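Local coordinates for protein quinone oxidoreductase (Thermus thermophilus, PDB 1IZ0) that binds NADPH and probably catalyses the NADPH-dependent reduction of quinones, at residues A[111-116]-A[240-245]; A[129-134]-A[192-197]; A[121-126]-A[147-152]. All blocks are in the same frame, centred on the assembly; numbering follows the deposited sequence.

Contact 1: A[111-116]-A[240-245]; sequences FLTAYL and LGFWLT
F242 and L244 lie against one side of the helix that carries L112, T113 and L116, with no hydrogen bond between the segments. The F242 ring presents its outer end to the helix: L116 CB lies in the ring plane at its edge, 3.9 Å from CE2, while T113 CG2 is 3.9 Å from CE1. With F242 CG anti to the backbone N (chi1 -178°), the ring is carried away from its own chain to the helix. L244 adds an aliphatic branch, its CD2 meeting L116 CD1 at 3.7 Å, the two side chains nearly at right angles, and L112 CB at 4.2 Å. T113 suits the seam because its hydroxyl is tied back to V109 O within the helix, which lets OG1 lie 3.8 Å from L244 CG without an unmet donor. L112 also packs on A257, L258 and L261 of helix 251-261, and the F242 side chain on R120, farther along helix 108-120. With an alanine here, L116 CB and T113 CG2 would probably lose their aromatic neighbour, leaving a gap beside I217. F242 and L244 are NADPH-site residues, so van der Waals packing probably sets where they stand.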
loop_
_atom_site.group_PDB
_atom_site.type_symbol
_atom_site.label_atom_id
_atom_site.label_comp_id
_atom_site.label_asym_id
_atom_site.label_seq_id
_atom_site.Cartn_x
_atom_site.Cartn_y
_atom_site.Cartn_z
ATOM N N PHE A 111 4.659 1.213 1.264
ATOM C CA PHE A 111 5.814 2.084 1.124
ATOM C C PHE A 111 6.332 2.237 -0.293
ATOM O O PHE A 111 6.766 3.328 -0.681
ATOM C CB PHE A 111 6.913 1.621 2.080
ATOM C CG PHE A 111 6.575 1.883 3.515
ATOM C CD1 PHE A 111 7.134 2.962 4.191
ATOM C CD2 PHE A 111 5.613 1.110 4.163
ATOM C CE1 PHE A 111 6.734 3.274 5.487
ATOM C CE2 PHE A 111 5.204 1.411 5.456
ATOM C CZ PHE A 111 5.763 2.497 6.120
ATOM N N LEU A 112 6.295 1.164 -1.071
ATOM C CA LEU A 112 6.744 1.252 -2.452
ATOM C C LEU A 112 5.770 2.136 -3.224
ATOM O O LEU A 112 6.176 2.948 -4.058
ATOM C CB LEU A 112 6.819 -0.143 -3.079
ATOM C CG LEU A 112 8.116 -0.883 -2.729
ATOM C CD1 LEU A 112 8.089 -2.312 -3.270
ATOM C CD2 LEU A 112 9.291 -0.106 -3.316
ATOM N N THR A 113 4.483 1.982 -2.930
ATOM C CA THR A 113 3.450 2.781 -3.582
ATOM C C THR A 113 3.596 4.263 -3.257
ATOM O O THR A 113 3.522 5.113 -4.145
ATOM C CB THR A 113 2.040 2.338 -3.145
ATOM O OG1 THR A 113 1.770 1.027 -3.662
ATOM C CG2 THR A 113 0.994 3.321 -3.653
ATOM N N ALA A 114 3.799 4.571 -1.981
ATOM C CA ALA A 114 3.938 5.960 -1.559
ATOM C C ALA A 114 5.175 6.615 -2.155
ATOM O O ALA A 114 5.104 7.717 -2.696
ATOM C CB ALA A 114 3.995 6.047 -0.026
ATOM N N TYR A 115 6.313 5.945 -2.041
ATOM C CA TYR A 115 7.556 6.494 -2.562
ATOM C C TYR A 115 7.534 6.649 -4.080
ATOM O O TYR A 115 7.853 7.718 -4.602
ATOM C CB TYR A 115 8.747 5.616 -2.151
ATOM C CG TYR A 115 10.068 6.096 -2.715
ATOM C CD1 TYR A 115 10.520 5.649 -3.956
ATOM C CD2 TYR A 115 10.839 7.042 -2.033
ATOM C CE1 TYR A 115 11.708 6.134 -4.506
ATOM C CE2 TYR A 115 12.027 7.535 -2.573
ATOM C CZ TYR A 115 12.452 7.078 -3.808
ATOM O OH TYR A 115 13.608 7.574 -4.360
ATOM N N LEU A 116 7.155 5.590 -4.792
ATOM C CA LEU A 116 7.125 5.663 -6.250
ATOM C C LEU A 116 6.088 6.665 -6.749
ATOM O O LEU A 116 6.248 7.259 -7.819
ATOM C CB LEU A 116 6.868 4.276 -6.850
ATOM C CG LEU A 116 8.064 3.323 -6.710
ATOM C CD1 LEU A 116 7.663 1.902 -7.075
ATOM C CD2 LEU A 116 9.205 3.812 -7.599
ATOM N N LEU A 240 -1.658 12.140 -12.688
ATOM C CA LEU A 240 -0.846 10.974 -12.991
ATOM C C LEU A 240 -1.530 9.706 -12.509
ATOM O O LEU A 240 -1.822 9.569 -11.324
ATOM C CB LEU A 240 0.528 11.098 -12.325
ATOM C CG LEU A 240 1.314 12.385 -12.606
ATOM C CD1 LEU A 240 0.697 13.539 -11.839
ATOM C CD2 LEU A 240 2.766 12.207 -12.171
ATOM N N GLY A 241 -1.801 8.792 -13.436
ATOM C CA GLY A 241 -2.432 7.540 -13.068
ATOM C C GLY A 241 -1.317 6.696 -12.504
ATOM O O GLY A 241 -0.185 6.758 -12.992
ATOM N N PHE A 242 -1.614 5.905 -11.484
ATOM C CA PHE A 242 -0.578 5.090 -10.872
ATOM C C PHE A 242 -1.006 3.655 -10.593
ATOM O O PHE A 242 -2.095 3.408 -10.090
ATOM C CB PHE A 242 -0.115 5.762 -9.569
ATOM C CG PHE A 242 0.992 5.031 -8.864
ATOM C CD1 PHE A 242 0.722 3.903 -8.101
ATOM C CD2 PHE A 242 2.311 5.447 -9.008
ATOM C CE1 PHE A 242 1.752 3.195 -7.494
ATOM C CE2 PHE A 242 3.351 4.745 -8.409
ATOM C CZ PHE A 242 3.073 3.618 -7.653
ATOM N N TRP A 243 -0.133 2.715 -10.932
ATOM C CA TRP A 243 -0.376 1.297 -10.683
ATOM C C TRP A 243 0.985 0.654 -10.427
ATOM O O TRP A 243 1.838 0.594 -11.313
ATOM C CB TRP A 243 -1.079 0.635 -11.872
ATOM C CG TRP A 243 -1.450 -0.786 -11.582
ATOM C CD1 TRP A 243 -1.745 -1.317 -10.357
ATOM C CD2 TRP A 243 -1.568 -1.860 -12.525
ATOM N NE1 TRP A 243 -2.032 -2.655 -10.478
ATOM C CE2 TRP A 243 -1.932 -3.015 -11.797
ATOM C CE3 TRP A 243 -1.396 -1.960 -13.913
ATOM C CZ2 TRP A 243 -2.128 -4.257 -12.409
ATOM C CZ3 TRP A 243 -1.590 -3.200 -14.526
ATOM C CH2 TRP A 243 -1.954 -4.332 -13.769
ATOM N N LEU A 244 1.177 0.183 -9.198
ATOM C CA LEU A 244 2.436 -0.417 -8.754
ATOM C C LEU A 244 2.977 -1.617 -9.543
ATOM O O LEU A 244 4.145 -1.629 -9.945
ATOM C CB LEU A 244 2.299 -0.787 -7.267
ATOM C CG LEU A 244 3.479 -1.107 -6.339
ATOM C CD1 LEU A 244 3.785 -2.577 -6.398
ATOM C CD2 LEU A 244 4.697 -0.269 -6.698
ATOM N N THR A 245 2.126 -2.613 -9.768
ATOM C CA THR A 245 2.521 -3.839 -10.455
ATOM C C THR A 245 3.490 -3.698 -11.631
ATOM O O THR A 245 4.604 -4.219 -11.573
ATOM C CB THR A 245 1.271 -4.634 -10.893
ATOM O OG1 THR A 245 0.497 -4.964 -9.729
ATOM C CG2 THR A 245 1.666 -5.921 -11.605
#

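Contact 2: A[129-134]-A[192-197]; sequences VLVQAA and LVLEVR
Strands 129-131 and 192-195 are parallel neighbours in the middle of the six-stranded parallel sheet, joined by backbone bonds at one end and by a glutamine side chain where they part. L130 is bonded through both its N and its O, the N giving to L192 O (2.9 Å) and the O accepting from L194 N (3.0 Å). Branched aliphatic residues fill the faces. V129 CG2 rests 3.9 Å from L192 CB on the face that V131 and L194 share, against A142 and A146 of helix 137-148; L130 CD1 and V193 CG1 pair at 3.8 Å on the other.

Past V131 the chains diverge, and a water fills in, accepting from Q132 N and donating to L194 O. The extended Q132 side chain spans the widening gap. Its OE1 receives both V196 N (3.0 Å) and R197 N (3.2 Å), with the donors tilted from the carbonyl plane, and this double grip fixes which end of the amide is oxygen. NE2 then faces E195 OE2 at 2.6 Å, by a bent bond that meets the carboxylate from above its plane, the two groups being turned 79° apart. E195 OE2 is also bonded to S204 OG, and OE1 to G198 N, so this buried carboxylate is well supplied with donors. An amide suits position 132 because it can accept and donate at once.

R197 makes a cation-pi contact with Y177 of the NADPH site. In the order 3-2-1-4-5-6 these are strands 1 and 4, and the parting of their C-terminal ends is the topological switch point of a Rossmann fold, where the dinucleotide classically binds.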
loop_
_atom_site.group_PDB
_atom_site.type_symbol
_atom_site.label_atom_id
_atom_site.label_comp_id
_atom_site.label_asym_id
_atom_site.label_seq_id
_atom_site.Cartn_x
_atom_site.Cartn_y
_atom_site.Cartn_z
ATOM N N VAL A 129 1.859 18.365 0.483
ATOM C CA VAL A 129 1.170 17.183 -0.020
ATOM C C VAL A 129 -0.015 16.745 0.831
ATOM O O VAL A 129 0.064 16.682 2.058
ATOM C CB VAL A 129 2.158 15.992 -0.156
ATOM C CG1 VAL A 129 2.806 15.693 1.197
ATOM C CG2 VAL A 129 1.438 14.768 -0.687
ATOM N N LEU A 130 -1.119 16.446 0.163
ATOM C CA LEU A 130 -2.316 15.991 0.850
ATOM C C LEU A 130 -2.347 14.464 0.806
ATOM O O LEU A 130 -2.213 13.864 -0.263
ATOM C CB LEU A 130 -3.558 16.573 0.165
ATOM C CG LEU A 130 -4.977 16.196 0.612
ATOM C CD1 LEU A 130 -5.356 14.873 0.005
ATOM C CD2 LEU A 130 -5.073 16.153 2.132
ATOM N N VAL A 131 -2.490 13.841 1.971
ATOM C CA VAL A 131 -2.569 12.386 2.060
ATOM C C VAL A 131 -3.960 12.033 2.580
ATOM O O VAL A 131 -4.355 12.487 3.655
ATOM C CB VAL A 131 -1.519 11.808 3.034
ATOM C CG1 VAL A 131 -1.711 10.293 3.174
ATOM C CG2 VAL A 131 -0.119 12.120 2.527
ATOM N N GLN A 132 -4.699 11.230 1.819
ATOM C CA GLN A 132 -6.046 10.851 2.222
ATOM C C GLN A 132 -6.035 9.517 2.953
ATOM O O GLN A 132 -5.003 8.841 2.996
ATOM C CB GLN A 132 -6.954 10.779 0.993
ATOM C CG GLN A 132 -7.020 12.081 0.213
ATOM C CD GLN A 132 -7.854 11.954 -1.043
ATOM O OE1 GLN A 132 -7.855 10.909 -1.694
ATOM N NE2 GLN A 132 -8.562 13.019 -1.398
ATOM N N ALA A 133 -7.177 9.140 3.530
ATOM C CA ALA A 133 -7.268 7.888 4.276
ATOM C C ALA A 133 -5.951 7.760 5.036
ATOM O O ALA A 133 -5.342 6.684 5.093
ATOM C CB ALA A 133 -7.450 6.709 3.308
ATOM N N ALA A 134 -5.529 8.878 5.623
ATOM C CA ALA A 134 -4.256 8.975 6.339
ATOM C C ALA A 134 -4.040 8.072 7.550
ATOM O O ALA A 134 -2.947 8.053 8.114
ATOM C CB ALA A 134 -4.009 10.424 6.731
ATOM N N LEU A 192 0.965 18.737 -4.206
ATOM C CA LEU A 192 0.650 17.352 -4.532
ATOM C C LEU A 192 -0.549 16.795 -3.769
ATOM O O LEU A 192 -0.837 17.190 -2.638
ATOM C CB LEU A 192 1.845 16.439 -4.229
ATOM C CG LEU A 192 3.175 16.567 -4.969
ATOM C CD1 LEU A 192 4.019 17.645 -4.336
ATOM C CD2 LEU A 192 3.917 15.246 -4.885
ATOM N N VAL A 193 -1.233 15.853 -4.400
ATOM C CA VAL A 193 -2.362 15.182 -3.789
ATOM C C VAL A 193 -2.253 13.700 -4.141
ATOM O O VAL A 193 -2.081 13.352 -5.311
ATOM C CB VAL A 193 -3.712 15.714 -4.320
ATOM C CG1 VAL A 193 -4.851 14.846 -3.785
ATOM C CG2 VAL A 193 -3.913 17.169 -3.894
ATOM N N LEU A 194 -2.302 12.839 -3.128
ATOM C CA LEU A 194 -2.255 11.396 -3.351
ATOM C C LEU A 194 -3.706 10.980 -3.227
ATOM O O LEU A 194 -4.236 10.863 -2.126
ATOM C CB LEU A 194 -1.398 10.695 -2.289
ATOM C CG LEU A 194 0.099 11.038 -2.287
ATOM C CD1 LEU A 194 0.823 10.210 -1.221
ATOM C CD2 LEU A 194 0.698 10.760 -3.656
ATOM N N GLU A 195 -4.347 10.793 -4.377
ATOM C CA GLU A 195 -5.760 10.438 -4.461
ATOM C C GLU A 195 -6.100 8.962 -4.355
ATOM O O GLU A 195 -5.733 8.182 -5.235
ATOM C CB GLU A 195 -6.323 10.947 -5.784
ATOM C CG GLU A 195 -7.121 12.221 -5.686
ATOM C CD GLU A 195 -8.408 12.022 -4.931
ATOM O OE1 GLU A 195 -9.147 11.071 -5.262
ATOM O OE2 GLU A 195 -8.682 12.816 -4.012
ATOM N N VAL A 196 -6.819 8.585 -3.300
ATOM C CA VAL A 196 -7.251 7.195 -3.118
ATOM C C VAL A 196 -8.777 7.140 -2.995
ATOM O O VAL A 196 -9.382 6.085 -3.151
ATOM C CB VAL A 196 -6.622 6.543 -1.864
ATOM C CG1 VAL A 196 -5.122 6.378 -2.067
ATOM C CG2 VAL A 196 -6.904 7.395 -0.625
ATOM N N ARG A 197 -9.390 8.287 -2.721
ATOM C CA ARG A 197 -10.844 8.385 -2.596
ATOM C C ARG A 197 -11.461 8.210 -3.987
ATOM O O ARG A 197 -12.409 7.440 -4.167
ATOM C CB ARG A 197 -11.224 9.747 -2.010
ATOM C CG ARG A 197 -10.688 9.988 -0.602
ATOM C CD ARG A 197 -11.706 9.606 0.463
ATOM N NE ARG A 197 -12.777 10.597 0.555
ATOM C CZ ARG A 197 -13.915 10.413 1.217
ATOM N NH1 ARG A 197 -14.145 9.269 1.852
ATOM N NH2 ARG A 197 -14.829 11.376 1.239
HETATM O O HOH W 1 -3.367 9.561 0.233
#

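Contact 3: A[121-126]-A[147-152]; sequences AQARPG and RAMGLR
L151 meets A123 through both of its methyls, because CG sits beside the backbone N (chi1 -49°) and the branch runs on extended, which swings the side chain inward toward the 121-126 loop. CD1 and CD2 each lie 3.8 Å from A123 CB. The contact joins two loops of a Rossmann-type beta-alpha-beta unit: the one leading into strand 128-131, and the one connecting helix 137-148 with strand 152-157. The helix ends in a Schellman motif, with G150 at positive phi (79°) and its N bonded to R147 O. A second, with Q122 as its C-prime residue, ends helix 108-120.

A small residue suits position 123, since its single methyl is enclosed by L151, by L118 and L192, and by the methyl of M149, a selenomethionine in this crystal, whose CE is 4.4 Å away. L151 CD2 also lies close to the carbonyl of R124, 3.0 Å from its O, a tight fit for a methyl. P125, whose ring restricts its phi, brings CG near M149 O.

Beyond it, G126 N donates to G150 O over 2.8 Å, nearly straight at N but reaching the oxygen from above the carbonyl plane. Both partners are glycines in backbone shapes that favour them: at phi 86°, a side chain on G126 would jam against the preceding carbonyl oxygen. Within the second segment, the R147 guanidinium reaches the L151 carbonyl, NH2 lying 3.0 Å from L151 O.

R152 has its main ionic partner in E172 and a cation-pi contact with W187, while its aliphatic part passes G126, R152 CD lying 3.6 Å from G126 O. The same G126 O takes a bond from a water that lies in plane at the edge of the R152 guanidinium, 3.1 Å from NH1.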
loop_
_atom_site.group_PDB
_atom_site.type_symbol
_atom_site.label_atom_id
_atom_site.label_comp_id
_atom_site.label_asym_id
_atom_site.label_seq_id
_atom_site.Cartn_x
_atom_site.Cartn_y
_atom_site.Cartn_z
ATOM N N ALA A 121 5.767 12.032 -9.130
ATOM C CA ALA A 121 5.194 13.375 -9.186
ATOM C C ALA A 121 6.299 14.395 -8.890
ATOM O O ALA A 121 6.032 15.576 -8.666
ATOM C CB ALA A 121 4.062 13.509 -8.178
ATOM N N GLN A 122 7.544 13.925 -8.892
ATOM C CA GLN A 122 8.698 14.778 -8.627
ATOM C C GLN A 122 8.518 15.655 -7.381
ATOM O O GLN A 122 8.708 16.871 -7.430
ATOM C CB GLN A 122 8.983 15.657 -9.849
ATOM C CG GLN A 122 9.306 14.866 -11.114
ATOM C CD GLN A 122 9.447 15.761 -12.339
ATOM O OE1 GLN A 122 10.305 16.644 -12.384
ATOM N NE2 GLN A 122 8.605 15.531 -13.338
ATOM N N ALA A 123 8.149 15.034 -6.263
ATOM C CA ALA A 123 7.963 15.767 -5.016
ATOM C C ALA A 123 9.316 16.327 -4.585
ATOM O O ALA A 123 10.303 15.597 -4.504
ATOM C CB ALA A 123 7.417 14.840 -3.945
ATOM N N ARG A 124 9.361 17.619 -4.302
ATOM C CA ARG A 124 10.604 18.259 -3.895
ATOM C C ARG A 124 10.510 18.699 -2.427
ATOM O O ARG A 124 9.416 18.978 -1.924
ATOM C CB ARG A 124 10.861 19.474 -4.791
ATOM C CG ARG A 124 12.281 19.591 -5.333
ATOM C CD ARG A 124 12.459 18.909 -6.688
ATOM N NE ARG A 124 12.497 17.451 -6.616
ATOM C CZ ARG A 124 12.691 16.661 -7.673
ATOM N NH1 ARG A 124 12.864 17.193 -8.877
ATOM N NH2 ARG A 124 12.704 15.338 -7.533
ATOM N N PRO A 125 11.655 18.756 -1.719
ATOM C CA PRO A 125 11.664 19.169 -0.309
ATOM C C PRO A 125 10.869 20.461 -0.096
ATOM O O PRO A 125 10.964 21.392 -0.894
ATOM C CB PRO A 125 13.149 19.353 -0.017
ATOM C CG PRO A 125 13.789 18.299 -0.889
ATOM C CD PRO A 125 13.020 18.445 -2.190
ATOM N N GLY A 126 10.082 20.514 0.974
ATOM C CA GLY A 126 9.295 21.705 1.248
ATOM C C GLY A 126 7.940 21.763 0.551
ATOM O O GLY A 126 7.119 22.618 0.875
ATOM N N ARG A 147 7.390 12.617 4.798
ATOM C CA ARG A 147 8.193 13.299 5.817
ATOM C C ARG A 147 9.683 13.082 5.573
ATOM O O ARG A 147 10.470 14.030 5.621
ATOM C CB ARG A 147 7.838 12.787 7.215
ATOM C CG ARG A 147 6.546 13.343 7.782
ATOM C CD ARG A 147 6.808 14.636 8.535
ATOM N NE ARG A 147 7.314 15.693 7.665
ATOM C CZ ARG A 147 7.961 16.767 8.106
ATOM N NH1 ARG A 147 8.182 16.922 9.406
ATOM N NH2 ARG A 147 8.387 17.687 7.246
ATOM N N ALA A 148 10.064 11.832 5.317
ATOM C CA ALA A 148 11.459 11.486 5.062
ATOM C C ALA A 148 11.977 12.174 3.804
ATOM O O ALA A 148 13.186 12.351 3.635
ATOM C CB ALA A 148 11.605 9.983 4.910
HETATM N N MSE A 149 11.063 12.547 2.913
HETATM C CA MSE A 149 11.449 13.210 1.677
HETATM C C MSE A 149 11.470 14.712 1.902
HETATM O O MSE A 149 11.741 15.486 0.984
HETATM C CB MSE A 149 10.482 12.835 0.551
HETATM C CG MSE A 149 10.559 11.362 0.156
HETATM SE SE MSE A 149 9.353 10.863 -1.282
HETATM C CE MSE A 149 10.294 11.745 -2.736
ATOM N N GLY A 150 11.191 15.116 3.141
ATOM C CA GLY A 150 11.195 16.527 3.491
ATOM C C GLY A 150 9.958 17.298 3.075
ATOM O O GLY A 150 9.995 18.526 2.962
ATOM N N LEU A 151 8.849 16.595 2.865
ATOM C CA LEU A 151 7.618 17.256 2.445
ATOM C C LEU A 151 6.749 17.717 3.615
ATOM O O LEU A 151 6.860 17.207 4.731
ATOM C CB LEU A 151 6.798 16.316 1.554
ATOM C CG LEU A 151 7.513 15.615 0.394
ATOM C CD1 LEU A 151 6.541 14.650 -0.287
ATOM C CD2 LEU A 151 8.037 16.637 -0.601
ATOM N N ARG A 152 5.888 18.693 3.343
ATOM C CA ARG A 152 4.955 19.216 4.335
ATOM C C ARG A 152 3.675 18.429 4.094
ATOM O O ARG A 152 3.097 18.504 3.008
ATOM C CB ARG A 152 4.715 20.709 4.104
ATOM C CG ARG A 152 5.911 21.593 4.447
ATOM C CD ARG A 152 5.604 23.060 4.160
ATOM N NE ARG A 152 4.404 23.521 4.861
ATOM C CZ ARG A 152 3.695 24.584 4.495
ATOM N NH1 ARG A 152 4.071 25.293 3.432
ATOM N NH2 ARG A 152 2.610 24.934 5.178
HETATM O O HOH W 2 6.430 24.982 1.450
#

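Contacts 1 and 2 are buried, whereas contact 3 lies farther out and is only partly covered. Their chemistry follows that gradient: contact 1 is van der Waals packing, mostly apolar, with no hydrogen bond between its segments, contact 2 combines strand pairing with a buried polar network, and contact 3 mixes a small apolar patch with glycine turns and hydrated arginine. Contact 3 sits at the entrance to strand 128-131, which contact 2 uses; V129 N probably bonds to R152 O (2.8 Å), and L192 CD2 packs on A123 CB at 3.6 Å. Contacts 1 and 3 use helix 108-120 and the loop after it, and meet where Y115 touches M149. Contacts 1 and 2 do not touch, yet both reach the parallel sheet and border the NADPH site.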